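Local coordinates for protein AT-less polyketide synthase (Streptomyces platensis subsp. rosaceus, PDB 4TKT) that probably catalyses chain elongation by decarboxylative Claisen condensation, as a ketosynthase domain of the AT-less type I polyketide synthase that makes isomigrastatin, at residues D77-G82 / S465-E470; A87-D92 / Y614-P619; Q94-L99 / S140-Y145; P219-M224 / H361-A366. All coordinates share one frame; numbering follows the deposited sequence.

Contact 1: residues D77-G82 / S465-E470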
loop_
_atom_site.group_PDB
_atom_site.type_symbol
_atom_site.label_atom_id
_atom_site.label_comp_id
_atom_site.label_asym_id
_atom_site.label_seq_id
_atom_site.Cartn_x
_atom_site.Cartn_y
_atom_site.Cartn_z
ATOM N N ASP A 77 -16.402 2.861 -6.884
ATOM C CA ASP A 77 -17.131 1.920 -7.731
ATOM C C ASP A 77 -18.005 1.008 -6.875
ATOM O O ASP A 77 -17.683 -0.163 -6.692
ATOM C CB ASP A 77 -16.150 1.092 -8.561
ATOM C CG ASP A 77 -16.824 0.311 -9.678
ATOM O OD1 ASP A 77 -18.066 0.155 -9.658
ATOM O OD2 ASP A 77 -16.096 -0.158 -10.578
ATOM N N PRO A 78 -19.118 1.540 -6.352
ATOM C CA PRO A 78 -19.958 0.807 -5.394
ATOM C C PRO A 78 -20.548 -0.497 -5.946
ATOM O O PRO A 78 -20.609 -1.489 -5.217
ATOM C CB PRO A 78 -21.071 1.809 -5.070
ATOM C CG PRO A 78 -21.104 2.738 -6.235
ATOM C CD PRO A 78 -19.682 2.861 -6.679
ATOM N N LEU A 79 -20.973 -0.499 -7.206
ATOM C CA LEU A 79 -21.564 -1.694 -7.807
ATOM C C LEU A 79 -20.570 -2.848 -7.833
ATOM O O LEU A 79 -20.945 -4.012 -7.689
ATOM C CB LEU A 79 -22.062 -1.396 -9.221
ATOM C CG LEU A 79 -23.560 -1.128 -9.373
ATOM C CD1 LEU A 79 -24.084 -0.275 -8.236
ATOM C CD2 LEU A 79 -23.832 -0.454 -10.704
ATOM N N PHE A 80 -19.298 -2.513 -8.016
ATOM C CA PHE A 80 -18.237 -3.506 -8.005
ATOM C C PHE A 80 -18.189 -4.231 -6.662
ATOM O O PHE A 80 -17.939 -5.435 -6.608
ATOM C CB PHE A 80 -16.892 -2.845 -8.307
ATOM C CG PHE A 80 -15.741 -3.803 -8.370
ATOM C CD1 PHE A 80 -15.388 -4.401 -9.566
ATOM C CD2 PHE A 80 -15.004 -4.101 -7.236
ATOM C CE1 PHE A 80 -14.327 -5.280 -9.630
ATOM C CE2 PHE A 80 -13.943 -4.983 -7.292
ATOM C CZ PHE A 80 -13.604 -5.573 -8.491
ATOM N N PHE A 81 -18.445 -3.496 -5.583
ATOM C CA PHE A 81 -18.343 -4.047 -4.235
ATOM C C PHE A 81 -19.695 -4.433 -3.641
ATOM O O PHE A 81 -19.793 -4.726 -2.451
ATOM C CB PHE A 81 -17.644 -3.050 -3.306
ATOM C CG PHE A 81 -16.231 -2.749 -3.702
ATOM C CD1 PHE A 81 -15.208 -3.622 -3.376
ATOM C CD2 PHE A 81 -15.925 -1.595 -4.403
ATOM C CE1 PHE A 81 -13.904 -3.350 -3.742
ATOM C CE2 PHE A 81 -14.623 -1.318 -4.774
ATOM C CZ PHE A 81 -13.610 -2.195 -4.442
ATOM N N GLY A 82 -20.732 -4.433 -4.470
ATOM C CA GLY A 82 -22.058 -4.806 -4.017
ATOM C C GLY A 82 -22.617 -3.825 -3.006
ATOM O O GLY A 82 -23.407 -4.189 -2.136
ATOM N N SER A 465 -11.320 -10.210 -17.698
ATOM C CA SER A 465 -12.733 -9.977 -17.396
ATOM C C SER A 465 -12.961 -8.730 -16.541
ATOM O O SER A 465 -12.075 -8.291 -15.811
ATOM C CB SER A 465 -13.338 -11.201 -16.702
ATOM O OG SER A 465 -12.607 -11.552 -15.540
ATOM N N ALA A 466 -14.161 -8.166 -16.641
ATOM C CA ALA A 466 -14.525 -6.984 -15.867
ATOM C C ALA A 466 -16.038 -6.908 -15.680
ATOM O O ALA A 466 -16.771 -7.782 -16.140
ATOM C CB ALA A 466 -14.005 -5.725 -16.540
ATOM N N PHE A 467 -16.495 -5.853 -15.014
ATOM C CA PHE A 467 -17.898 -5.721 -14.630
ATOM C C PHE A 467 -18.818 -5.552 -15.835
ATOM O O PHE A 467 -19.873 -6.182 -15.908
ATOM C CB PHE A 467 -18.076 -4.541 -13.672
ATOM C CG PHE A 467 -19.368 -4.569 -12.906
ATOM C CD1 PHE A 467 -19.475 -5.295 -11.730
ATOM C CD2 PHE A 467 -20.472 -3.860 -13.356
ATOM C CE1 PHE A 467 -20.662 -5.321 -11.018
ATOM C CE2 PHE A 467 -21.664 -3.880 -12.649
ATOM C CZ PHE A 467 -21.757 -4.611 -11.479
ATOM N N ASP A 468 -18.424 -4.690 -16.767
ATOM C CA ASP A 468 -19.180 -4.505 -18.003
ATOM C C ASP A 468 -18.245 -4.399 -19.201
ATOM O O ASP A 468 -17.031 -4.542 -19.061
ATOM C CB ASP A 468 -20.083 -3.268 -17.915
ATOM C CG ASP A 468 -19.330 -2.009 -17.507
ATOM O OD1 ASP A 468 -18.159 -1.840 -17.910
ATOM O OD2 ASP A 468 -19.919 -1.178 -16.781
ATOM N N GLU A 469 -18.815 -4.139 -20.373
ATOM C CA GLU A 469 -18.040 -4.087 -21.607
ATOM C C GLU A 469 -17.022 -2.953 -21.599
ATOM O O GLU A 469 -15.884 -3.132 -22.034
ATOM C CB GLU A 469 -18.968 -3.947 -22.816
ATOM C CG GLU A 469 -18.236 -3.727 -24.130
ATOM C CD GLU A 469 -19.159 -3.776 -25.330
ATOM O OE1 GLU A 469 -20.324 -4.194 -25.168
ATOM O OE2 GLU A 469 -18.716 -3.398 -26.437
ATOM N N GLU A 470 -17.431 -1.790 -21.101
ATOM C CA GLU A 470 -16.552 -0.624 -21.076
ATOM C C GLU A 470 -15.323 -0.869 -20.210
ATOM O O GLU A 470 -14.197 -0.619 -20.639
ATOM C CB GLU A 470 -17.297 0.610 -20.571
ATOM C CG GLU A 470 -16.416 1.848 -20.498
ATOM C CD GLU A 470 -16.969 2.915 -19.578
ATOM O OE1 GLU A 470 -18.108 2.749 -19.091
ATOM O OE2 GLU A 470 -16.262 3.917 -19.337
#
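Phe-80 and Phe-467 bring the two backbones closest, their CA atoms 7.0 Å apart, where a turn with helical backbone angles after strand 75-76 faces the short link between strand 460-466 and helix 469-482. Most of the touching is done by the ring of Phe-467. Its CG stands anti to the backbone N (chi1 -163°), and this carries the ring out from the link and onto the turn. There CE1 comes to 3.6 Å from the backbone O of Leu-79, approached obliquely to the ring. Beside it CZ rests against CB of the same leucine at 3.9 Å, an apolar touch on the shaft of the side chain. CE1 also lies 4.3 Å from CA of Phe-80. No hydrogen bond crosses the gap. This is the seam between the thiolase-fold ketosynthase body and the linker domain that follows it, an alpha/beta unit with a three-stranded antiparallel sheet edged by strand 460-466. Leu-79 and Phe-467 are exposed, so the seam is shallow here and lies at the surface. Deeper in, the Phe-80 ring meets Tyr-605, His-103 and Phe-607, while Tyr-605 OH also bonds to Phe-467 N and so touches both partners. The turn itself is held by Phe-81 N bonding to Pro-78 O (3.0 Å) and, weakly, by Phe-80 N reaching Asp-77 OD1 at 3.4 Å.

Contact 2: residues A87-D92 / Y614-P619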
loop_
_atom_site.group_PDB
_atom_site.type_symbol
_atom_site.label_atom_id
_atom_site.label_comp_id
_atom_site.label_asym_id
_atom_site.label_seq_id
_atom_site.Cartn_x
_atom_site.Cartn_y
_atom_site.Cartn_z
ATOM N N ALA A 87 -25.797 4.371 -0.523
ATOM C CA ALA A 87 -25.019 4.128 0.685
ATOM C C ALA A 87 -23.600 4.662 0.543
ATOM O O ALA A 87 -22.989 5.084 1.523
ATOM C CB ALA A 87 -24.992 2.646 1.013
ATOM N N ALA A 88 -23.085 4.640 -0.682
ATOM C CA ALA A 88 -21.731 5.112 -0.958
ATOM C C ALA A 88 -21.565 6.595 -0.637
ATOM O O ALA A 88 -20.503 7.024 -0.189
ATOM C CB ALA A 88 -21.374 4.853 -2.407
ATOM N N SER A 89 -22.618 7.371 -0.865
ATOM C CA SER A 89 -22.563 8.819 -0.695
ATOM C C SER A 89 -22.266 9.237 0.743
ATOM O O SER A 89 -21.577 10.229 0.975
ATOM C CB SER A 89 -23.878 9.453 -1.159
ATOM O OG SER A 89 -24.057 9.295 -2.558
ATOM N N THR A 90 -22.778 8.478 1.706
ATOM C CA THR A 90 -22.591 8.807 3.115
ATOM C C THR A 90 -21.534 7.925 3.765
ATOM O O THR A 90 -21.338 7.965 4.977
ATOM C CB THR A 90 -23.903 8.666 3.905
ATOM O OG1 THR A 90 -24.431 7.347 3.722
ATOM C CG2 THR A 90 -24.923 9.689 3.430
HETATM N N MSE A 91 -20.859 7.129 2.946
HETATM C CA MSE A 91 -19.832 6.217 3.426
HETATM C C MSE A 91 -18.476 6.908 3.444
HETATM O O MSE A 91 -18.088 7.544 2.465
HETATM C CB MSE A 91 -19.789 4.962 2.550
HETATM C CG MSE A 91 -18.712 3.962 2.912
HETATM SE SE MSE A 91 -18.810 2.381 1.757
HETATM C CE MSE A 91 -20.571 1.718 2.306
ATOM N N ASP A 92 -17.773 6.783 4.567
ATOM C CA ASP A 92 -16.462 7.394 4.745
ATOM C C ASP A 92 -15.516 7.022 3.610
ATOM O O ASP A 92 -15.284 5.844 3.360
ATOM C CB ASP A 92 -15.870 6.980 6.099
ATOM C CG ASP A 92 -14.456 7.508 6.320
ATOM O OD1 ASP A 92 -14.102 8.563 5.757
ATOM O OD2 ASP A 92 -13.697 6.864 7.076
ATOM N N TYR A 614 -21.438 13.259 0.621
ATOM C CA TYR A 614 -22.566 13.270 1.552
ATOM C C TYR A 614 -23.674 14.241 1.135
ATOM O O TYR A 614 -24.799 14.157 1.627
ATOM C CB TYR A 614 -22.081 13.613 2.967
ATOM C CG TYR A 614 -21.852 15.090 3.184
ATOM C CD1 TYR A 614 -20.698 15.708 2.720
ATOM C CD2 TYR A 614 -22.792 15.867 3.851
ATOM C CE1 TYR A 614 -20.489 17.060 2.909
ATOM C CE2 TYR A 614 -22.591 17.217 4.046
ATOM C CZ TYR A 614 -21.440 17.809 3.574
ATOM O OH TYR A 614 -21.237 19.155 3.768
ATOM N N THR A 615 -23.359 15.162 0.232
ATOM C CA THR A 615 -24.338 16.159 -0.192
ATOM C C THR A 615 -25.213 15.655 -1.334
ATOM O O THR A 615 -26.143 16.339 -1.757
ATOM C CB THR A 615 -23.659 17.469 -0.628
ATOM O OG1 THR A 615 -22.607 17.178 -1.554
ATOM C CG2 THR A 615 -23.073 18.182 0.570
ATOM N N ASP A 616 -24.912 14.456 -1.829
ATOM C CA ASP A 616 -25.686 13.854 -2.908
ATOM C C ASP A 616 -27.163 13.717 -2.534
ATOM O O ASP A 616 -27.505 13.102 -1.522
ATOM C CB ASP A 616 -25.115 12.483 -3.280
ATOM C CG ASP A 616 -23.724 12.568 -3.895
ATOM O OD1 ASP A 616 -23.307 13.681 -4.289
ATOM O OD2 ASP A 616 -23.050 11.519 -3.988
ATOM N N GLY A 617 -28.034 14.308 -3.348
ATOM C CA GLY A 617 -29.468 14.209 -3.139
ATOM C C GLY A 617 -30.011 15.205 -2.131
ATOM O O GLY A 617 -31.218 15.442 -2.064
ATOM N N LEU A 618 -29.116 15.789 -1.345
ATOM C CA LEU A 618 -29.499 16.758 -0.328
ATOM C C LEU A 618 -29.699 18.143 -0.931
ATOM O O LEU A 618 -28.950 18.551 -1.819
ATOM C CB LEU A 618 -28.446 16.812 0.781
ATOM C CG LEU A 618 -28.639 15.867 1.969
ATOM C CD1 LEU A 618 -28.777 14.421 1.519
ATOM C CD2 LEU A 618 -27.492 16.015 2.954
ATOM N N PRO A 619 -30.717 18.872 -0.450
ATOM C CA PRO A 619 -31.006 20.229 -0.930
ATOM C C PRO A 619 -29.998 21.256 -0.423
ATOM O O PRO A 619 -29.496 21.124 0.693
ATOM C CB PRO A 619 -32.400 20.508 -0.365
ATOM C CG PRO A 619 -32.480 19.666 0.858
ATOM C CD PRO A 619 -31.699 18.419 0.552
#
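Ser-89, on helix 85-89, gives its hydroxyl hydrogen to Asp-616, with OG 2.8 Å from OD2. The bond lands on the anti lone pair of OD2, the one turned away from the other carboxylate oxygen. Asp-616 CB lies alongside, 3.4 Å from Ser-89 OG. Ser-89 OG and Asp-616 CG both stand anti to their own carbonyl carbon (chi1 -66° in each), which points the serine oxygen and the carboxylate at one another. A second approach runs along the backbone. Ser-89 O sits 3.1 Å from Tyr-614 N, at an angle too poor for a hydrogen bond, and 3.2 Å from Tyr-614 CA, in a bent C-H...O contact. That carbonyl finds its real donor in Tyr-142 OH.

In the next shell, Asp-616 OD2 also accepts from Trp-613 N, so one oxygen ties the serine to the loop's own backbone. Asp-616 itself sits at the second position of a type II beta turn from Thr-615 to Leu-618, closed by Leu-618 N on Thr-615 O at 3.1 Å, with Gly-617 taking the positive phi that this turn needs. Away from the serine, the Tyr-614 ring lies nearly parallel to that of Tyr-145 on helix 142-151. The segment directly follows the YPF...RYW sequence, and this part of the chain resembles the post-acyltransferase linker of modular polyketide synthases, which runs back over the linker domain and the ketosynthase surface.

Contact 3: residues Q94-L99 / S140-Y145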
loop_
_atom_site.group_PDB
_atom_site.type_symbol
_atom_site.label_atom_id
_atom_site.label_comp_id
_atom_site.label_asym_id
_atom_site.label_seq_id
_atom_site.Cartn_x
_atom_site.Cartn_y
_atom_site.Cartn_z
ATOM N N GLN A 94 -12.470 6.935 3.454
ATOM C CA GLN A 94 -11.394 6.063 3.910
ATOM C C GLN A 94 -11.775 4.593 3.766
ATOM O O GLN A 94 -10.948 3.773 3.374
ATOM C CB GLN A 94 -11.026 6.374 5.359
ATOM C CG GLN A 94 -10.379 7.736 5.549
ATOM C CD GLN A 94 -9.936 7.977 6.980
ATOM O OE1 GLN A 94 -8.920 8.630 7.227
ATOM N NE2 GLN A 94 -10.699 7.452 7.933
ATOM N N GLU A 95 -13.023 4.262 4.085
ATOM C CA GLU A 95 -13.527 2.909 3.867
ATOM C C GLU A 95 -13.548 2.583 2.377
ATOM O O GLU A 95 -13.168 1.487 1.963
ATOM C CB GLU A 95 -14.932 2.739 4.447
ATOM C CG GLU A 95 -15.084 3.161 5.893
ATOM C CD GLU A 95 -16.525 3.095 6.363
ATOM O OE1 GLU A 95 -17.293 2.282 5.805
ATOM O OE2 GLU A 95 -16.891 3.856 7.283
ATOM N N ARG A 96 -14.001 3.542 1.577
ATOM C CA ARG A 96 -14.116 3.346 0.137
ATOM C C ARG A 96 -12.758 3.084 -0.505
ATOM O O ARG A 96 -12.604 2.139 -1.278
ATOM C CB ARG A 96 -14.780 4.559 -0.521
ATOM C CG ARG A 96 -16.243 4.757 -0.143
ATOM C CD ARG A 96 -16.871 5.864 -0.977
ATOM N NE ARG A 96 -17.269 7.016 -0.175
ATOM C CZ ARG A 96 -17.381 8.252 -0.649
ATOM N NH1 ARG A 96 -17.109 8.502 -1.921
ATOM N NH2 ARG A 96 -17.756 9.241 0.149
ATOM N N LEU A 97 -11.773 3.912 -0.173
ATOM C CA LEU A 97 -10.454 3.795 -0.784
ATOM C C LEU A 97 -9.695 2.564 -0.296
ATOM O O LEU A 97 -8.856 2.022 -1.016
ATOM C CB LEU A 97 -9.624 5.054 -0.522
ATOM C CG LEU A 97 -10.129 6.342 -1.175
ATOM C CD1 LEU A 97 -9.023 7.384 -1.245
ATOM C CD2 LEU A 97 -10.690 6.066 -2.557
ATOM N N PHE A 98 -9.984 2.120 0.923
ATOM C CA PHE A 98 -9.302 0.951 1.458
ATOM C C PHE A 98 -9.859 -0.315 0.820
ATOM O O PHE A 98 -9.127 -1.280 0.600
ATOM C CB PHE A 98 -9.425 0.883 2.981
ATOM C CG PHE A 98 -8.462 -0.080 3.618
ATOM C CD1 PHE A 98 -7.093 0.123 3.518
ATOM C CD2 PHE A 98 -8.921 -1.186 4.313
ATOM C CE1 PHE A 98 -6.201 -0.760 4.099
ATOM C CE2 PHE A 98 -8.035 -2.073 4.899
ATOM C CZ PHE A 98 -6.671 -1.860 4.793
ATOM N N LEU A 99 -11.154 -0.306 0.523
ATOM C CA LEU A 99 -11.767 -1.394 -0.231
ATOM C C LEU A 99 -11.045 -1.594 -1.558
ATOM O O LEU A 99 -10.662 -2.711 -1.902
ATOM C CB LEU A 99 -13.252 -1.118 -0.479
ATOM C CG LEU A 99 -14.244 -1.735 0.505
ATOM C CD1 LEU A 99 -15.659 -1.276 0.194
ATOM C CD2 LEU A 99 -14.153 -3.252 0.466
ATOM N N SER A 140 -11.821 10.274 12.014
ATOM C CA SER A 140 -13.189 10.065 11.549
ATOM C C SER A 140 -13.837 11.406 11.250
ATOM O O SER A 140 -14.764 11.821 11.942
ATOM C CB SER A 140 -14.014 9.305 12.585
ATOM O OG SER A 140 -13.565 7.971 12.708
ATOM N N GLU A 141 -13.345 12.076 10.213
ATOM C CA GLU A 141 -13.734 13.453 9.932
ATOM C C GLU A 141 -14.989 13.604 9.077
ATOM O O GLU A 141 -15.705 14.594 9.215
ATOM C CB GLU A 141 -12.582 14.183 9.250
ATOM C CG GLU A 141 -11.395 14.433 10.152
ATOM C CD GLU A 141 -10.339 15.282 9.477
ATOM O OE1 GLU A 141 -9.979 14.977 8.315
ATOM O OE2 GLU A 141 -9.881 16.260 10.105
ATOM N N TYR A 142 -15.241 12.643 8.189
ATOM C CA TYR A 142 -16.399 12.694 7.293
ATOM C C TYR A 142 -17.674 12.916 8.102
ATOM O O TYR A 142 -18.535 13.717 7.740
ATOM C CB TYR A 142 -16.491 11.404 6.477
ATOM C CG TYR A 142 -17.256 11.522 5.177
ATOM C CD1 TYR A 142 -16.916 12.481 4.232
ATOM C CD2 TYR A 142 -18.296 10.654 4.883
ATOM C CE1 TYR A 142 -17.607 12.583 3.039
ATOM C CE2 TYR A 142 -18.993 10.747 3.694
ATOM C CZ TYR A 142 -18.645 11.712 2.774
ATOM O OH TYR A 142 -19.337 11.806 1.587
ATOM N N GLN A 143 -17.753 12.196 9.213
ATOM C CA GLN A 143 -18.776 12.352 10.240
ATOM C C GLN A 143 -19.161 13.807 10.550
ATOM O O GLN A 143 -20.335 14.119 10.755
ATOM C CB GLN A 143 -18.268 11.673 11.510
ATOM C CG GLN A 143 -19.311 11.304 12.527
ATOM C CD GLN A 143 -18.692 10.606 13.716
ATOM O OE1 GLN A 143 -17.468 10.568 13.853
ATOM N NE2 GLN A 143 -19.530 10.042 14.579
ATOM N N LEU A 144 -18.166 14.689 10.587
ATOM C CA LEU A 144 -18.376 16.081 10.976
ATOM C C LEU A 144 -19.271 16.835 9.999
ATOM O O LEU A 144 -20.008 17.741 10.391
ATOM C CB LEU A 144 -17.033 16.799 11.105
ATOM C CG LEU A 144 -16.079 16.206 12.142
ATOM C CD1 LEU A 144 -14.690 16.787 11.989
ATOM C CD2 LEU A 144 -16.612 16.459 13.539
ATOM N N TYR A 145 -19.199 16.465 8.727
ATOM C CA TYR A 145 -20.007 17.116 7.705
ATOM C C TYR A 145 -21.491 16.909 7.977
ATOM O O TYR A 145 -22.288 17.841 7.853
ATOM C CB TYR A 145 -19.636 16.593 6.316
ATOM C CG TYR A 145 -18.388 17.232 5.754
ATOM C CD1 TYR A 145 -18.247 18.613 5.726
ATOM C CD2 TYR A 145 -17.345 16.460 5.269
ATOM C CE1 TYR A 145 -17.106 19.207 5.220
ATOM C CE2 TYR A 145 -16.200 17.045 4.761
ATOM C CZ TYR A 145 -16.087 18.418 4.740
ATOM O OH TYR A 145 -14.950 19.004 4.235
#
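Tyr-142 brings its OH to the edge of the Arg-96 guanidinium from helix 142-151, and between segments 94-99 and 140-145 this pair makes the close contact. Just before it, Ser-140 lies in the loop leading into the helix, near Gln-94, whose NE2 bonds to the carbonyl of Tyr-139. Glu-141 O accepts from Leu-144 N at 2.8 Å. At Tyr-142 the side chain leaves with CG anti to the backbone N (chi1 -157°), which sends the ring across to the arginine. Its OH lies 3.3 Å from Arg-96 NH2, near the plane of the guanidinium. The two side chains cross at about a right angle, with ring and guanidinium planes 66° apart, so the groups do not stack; CZ is 3.7 Å from NH2. Both helices belong to the N-terminal half of the thiolase fold, and the contact is buried. Its polar ends have stronger partners elsewhere: Tyr-142 OH has Ser-89 O, while Arg-96 NE bonds to Met-91 O and NH1 to Tyr-612 O. A bend at chi3 (-115°) helps turn the guanidinium toward the carbonyls of Met-91 and Tyr-612, which take up its N-H groups. Past Tyr-142, Tyr-145 N bonds back to Tyr-142 O at 3.0 Å, and the Tyr-145 ring meets His-218 edge to face while its OH reaches Val-217 O.

Contact 4: residues P219-M224 / H361-A366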
loop_
_atom_site.group_PDB
_atom_site.type_symbol
_atom_site.label_atom_id
_atom_site.label_comp_id
_atom_site.label_asym_id
_atom_site.label_seq_id
_atom_site.Cartn_x
_atom_site.Cartn_y
_atom_site.Cartn_z
ATOM N N PRO A 219 -11.591 20.642 7.061
ATOM C CA PRO A 219 -10.658 21.700 7.467
ATOM C C PRO A 219 -10.269 21.645 8.947
ATOM O O PRO A 219 -9.268 22.250 9.335
ATOM C CB PRO A 219 -11.433 22.987 7.157
ATOM C CG PRO A 219 -12.867 22.578 7.157
ATOM C CD PRO A 219 -12.883 21.187 6.611
ATOM N N GLY A 220 -11.044 20.925 9.751
ATOM C CA GLY A 220 -10.808 20.835 11.181
ATOM C C GLY A 220 -9.393 20.441 11.559
ATOM O O GLY A 220 -8.808 21.011 12.481
ATOM N N LYS A 221 -8.842 19.468 10.839
ATOM C CA LYS A 221 -7.486 18.996 11.095
ATOM C C LYS A 221 -6.476 20.131 10.990
ATOM O O LYS A 221 -5.505 20.184 11.740
ATOM C CB LYS A 221 -7.115 17.881 10.119
ATOM C CG LYS A 221 -5.711 17.334 10.306
ATOM C CD LYS A 221 -5.280 16.476 9.125
ATOM C CE LYS A 221 -6.166 15.253 8.963
ATOM N NZ LYS A 221 -5.707 14.385 7.842
ATOM N N TYR A 222 -6.720 21.046 10.057
ATOM C CA TYR A 222 -5.813 22.161 9.835
ATOM C C TYR A 222 -5.962 23.239 10.901
ATOM O O TYR A 222 -4.978 23.863 11.296
ATOM C CB TYR A 222 -6.030 22.744 8.438
ATOM C CG TYR A 222 -5.299 21.955 7.380
ATOM C CD1 TYR A 222 -5.856 20.805 6.834
ATOM C CD2 TYR A 222 -4.037 22.341 6.952
ATOM C CE1 TYR A 222 -5.180 20.069 5.876
ATOM C CE2 TYR A 222 -3.352 21.613 5.997
ATOM C CZ TYR A 222 -3.928 20.478 5.463
ATOM O OH TYR A 222 -3.250 19.756 4.513
ATOM N N LEU A 223 -7.184 23.450 11.378
ATOM C CA LEU A 223 -7.406 24.377 12.481
ATOM C C LEU A 223 -6.762 23.841 13.755
ATOM O O LEU A 223 -6.418 24.597 14.662
ATOM C CB LEU A 223 -8.900 24.612 12.702
ATOM C CG LEU A 223 -9.646 25.419 11.637
ATOM C CD1 LEU A 223 -11.139 25.417 11.913
ATOM C CD2 LEU A 223 -9.121 26.845 11.569
HETATM N N MSE A 224 -6.595 22.525 13.805
HETATM C CA MSE A 224 -6.055 21.860 14.980
HETATM C C MSE A 224 -4.536 21.959 15.046
HETATM O O MSE A 224 -3.970 22.274 16.093
HETATM C CB MSE A 224 -6.482 20.396 14.989
HETATM C CG MSE A 224 -6.180 19.669 16.279
HETATM SE SE MSE A 224 -5.336 17.951 15.948
HETATM C CE MSE A 224 -3.496 18.549 15.845
ATOM N N HIS A 361 3.427 14.124 5.863
ATOM C CA HIS A 361 3.150 13.256 7.001
ATOM C C HIS A 361 1.789 12.578 6.847
ATOM O O HIS A 361 0.744 13.187 7.096
ATOM C CB HIS A 361 3.209 14.064 8.302
ATOM C CG HIS A 361 3.135 13.229 9.544
ATOM N ND1 HIS A 361 3.160 11.851 9.523
ATOM C CD2 HIS A 361 3.039 13.582 10.847
ATOM C CE1 HIS A 361 3.082 11.392 10.758
ATOM N NE2 HIS A 361 3.006 12.423 11.582
ATOM N N LEU A 362 1.807 11.312 6.441
ATOM C CA LEU A 362 0.574 10.579 6.167
ATOM C C LEU A 362 -0.073 10.055 7.441
ATOM O O LEU A 362 -1.090 9.365 7.386
ATOM C CB LEU A 362 0.840 9.421 5.201
ATOM C CG LEU A 362 0.590 9.720 3.719
ATOM C CD1 LEU A 362 1.403 10.919 3.257
ATOM C CD2 LEU A 362 0.898 8.501 2.861
ATOM N N GLU A 363 0.524 10.387 8.582
ATOM C CA GLU A 363 -0.035 10.042 9.885
ATOM C C GLU A 363 -0.326 8.545 10.021
ATOM O O GLU A 363 0.595 7.730 10.021
ATOM C CB GLU A 363 -1.293 10.877 10.142
ATOM C CG GLU A 363 -0.966 12.285 10.636
ATOM C CD GLU A 363 -2.048 13.304 10.334
ATOM O OE1 GLU A 363 -2.733 13.165 9.299
ATOM O OE2 GLU A 363 -2.207 14.252 11.135
ATOM N N SER A 364 -1.600 8.179 10.127
ATOM C CA SER A 364 -1.967 6.779 10.342
ATOM C C SER A 364 -1.545 5.872 9.183
ATOM O O SER A 364 -1.526 4.650 9.323
ATOM C CB SER A 364 -3.472 6.654 10.580
ATOM O OG SER A 364 -4.214 7.260 9.538
ATOM N N ALA A 365 -1.199 6.472 8.048
ATOM C CA ALA A 365 -0.752 5.715 6.883
ATOM C C ALA A 365 0.729 5.949 6.584
ATOM O O ALA A 365 1.236 5.500 5.559
ATOM C CB ALA A 365 -1.593 6.076 5.668
ATOM N N ALA A 366 1.416 6.650 7.481
ATOM C CA ALA A 366 2.818 7.000 7.264
ATOM C C ALA A 366 3.704 5.765 7.178
ATOM O O ALA A 366 4.663 5.728 6.409
ATOM C CB ALA A 366 3.311 7.921 8.370
#
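Lys-221 and Glu-363 form a buried salt bridge between helix 220-227 and the loop of the NIGHLESAAG sequence, typical of polyketide ketosynthases. The close part is small: NZ of Lys-221 stands 3.5 Å from OE1 of Glu-363, a long bridge, with CE of the lysine 4.0 Å from that oxygen. The two chains slide past one another in opposite directions. With CG anti to the backbone N (chi1 180°), the lysine chain is carried out from its helix toward the loop, and a bend at chi3 helps set NZ near OE1. Neither charge depends on the other alone. NZ bonds to Ser-216 OG and Leu-215 O and makes a cation-pi contact with Tyr-139, whose OH in turn binds Glu-363 OE2, so the tyrosine bridges both partners.

Around this point the segments stand well apart. The nearest CA atoms, those of Lys-221 and Glu-363, are 11.7 Å from each other, and the rest of helix 220-227 leads outward to Leu-223 and the exposed selenomethionine Met-224. On the glutamate side, His-361 to Ala-365 are buried: the loop turns back with Ala-366 N on Glu-363 O at 2.9 Å and runs into helix 366-380. Next to it His-361 touches Cys-186 and His-321, consistent with the Cys-His-His triad of this family. Over the centre of the His-361 ring, 4.0 Å above its plane, sits CG of Glu-363.

Along the chain the first segments of contacts 1, 2 and 3 come within some twenty residues, in the turn after strand 75-76, helix 85-89 and helix 93-109. Their partners lie in the linker domain, the C-terminal tail and helix 142-151; contact 4 follows contact 3 in sequence. Contacts 2 and 3 touch, with centres about 12 Å apart. Contacts 3 and 4 lie about 13 Å apart, whereas contacts 1 and 4 are about 32 Å apart between centres. One short N-terminal region thus receives the linker domain, the tail and helix 142-151, while contact 4 joins helix 220-227 to the loop before helix 366-380 within the ketosynthase body.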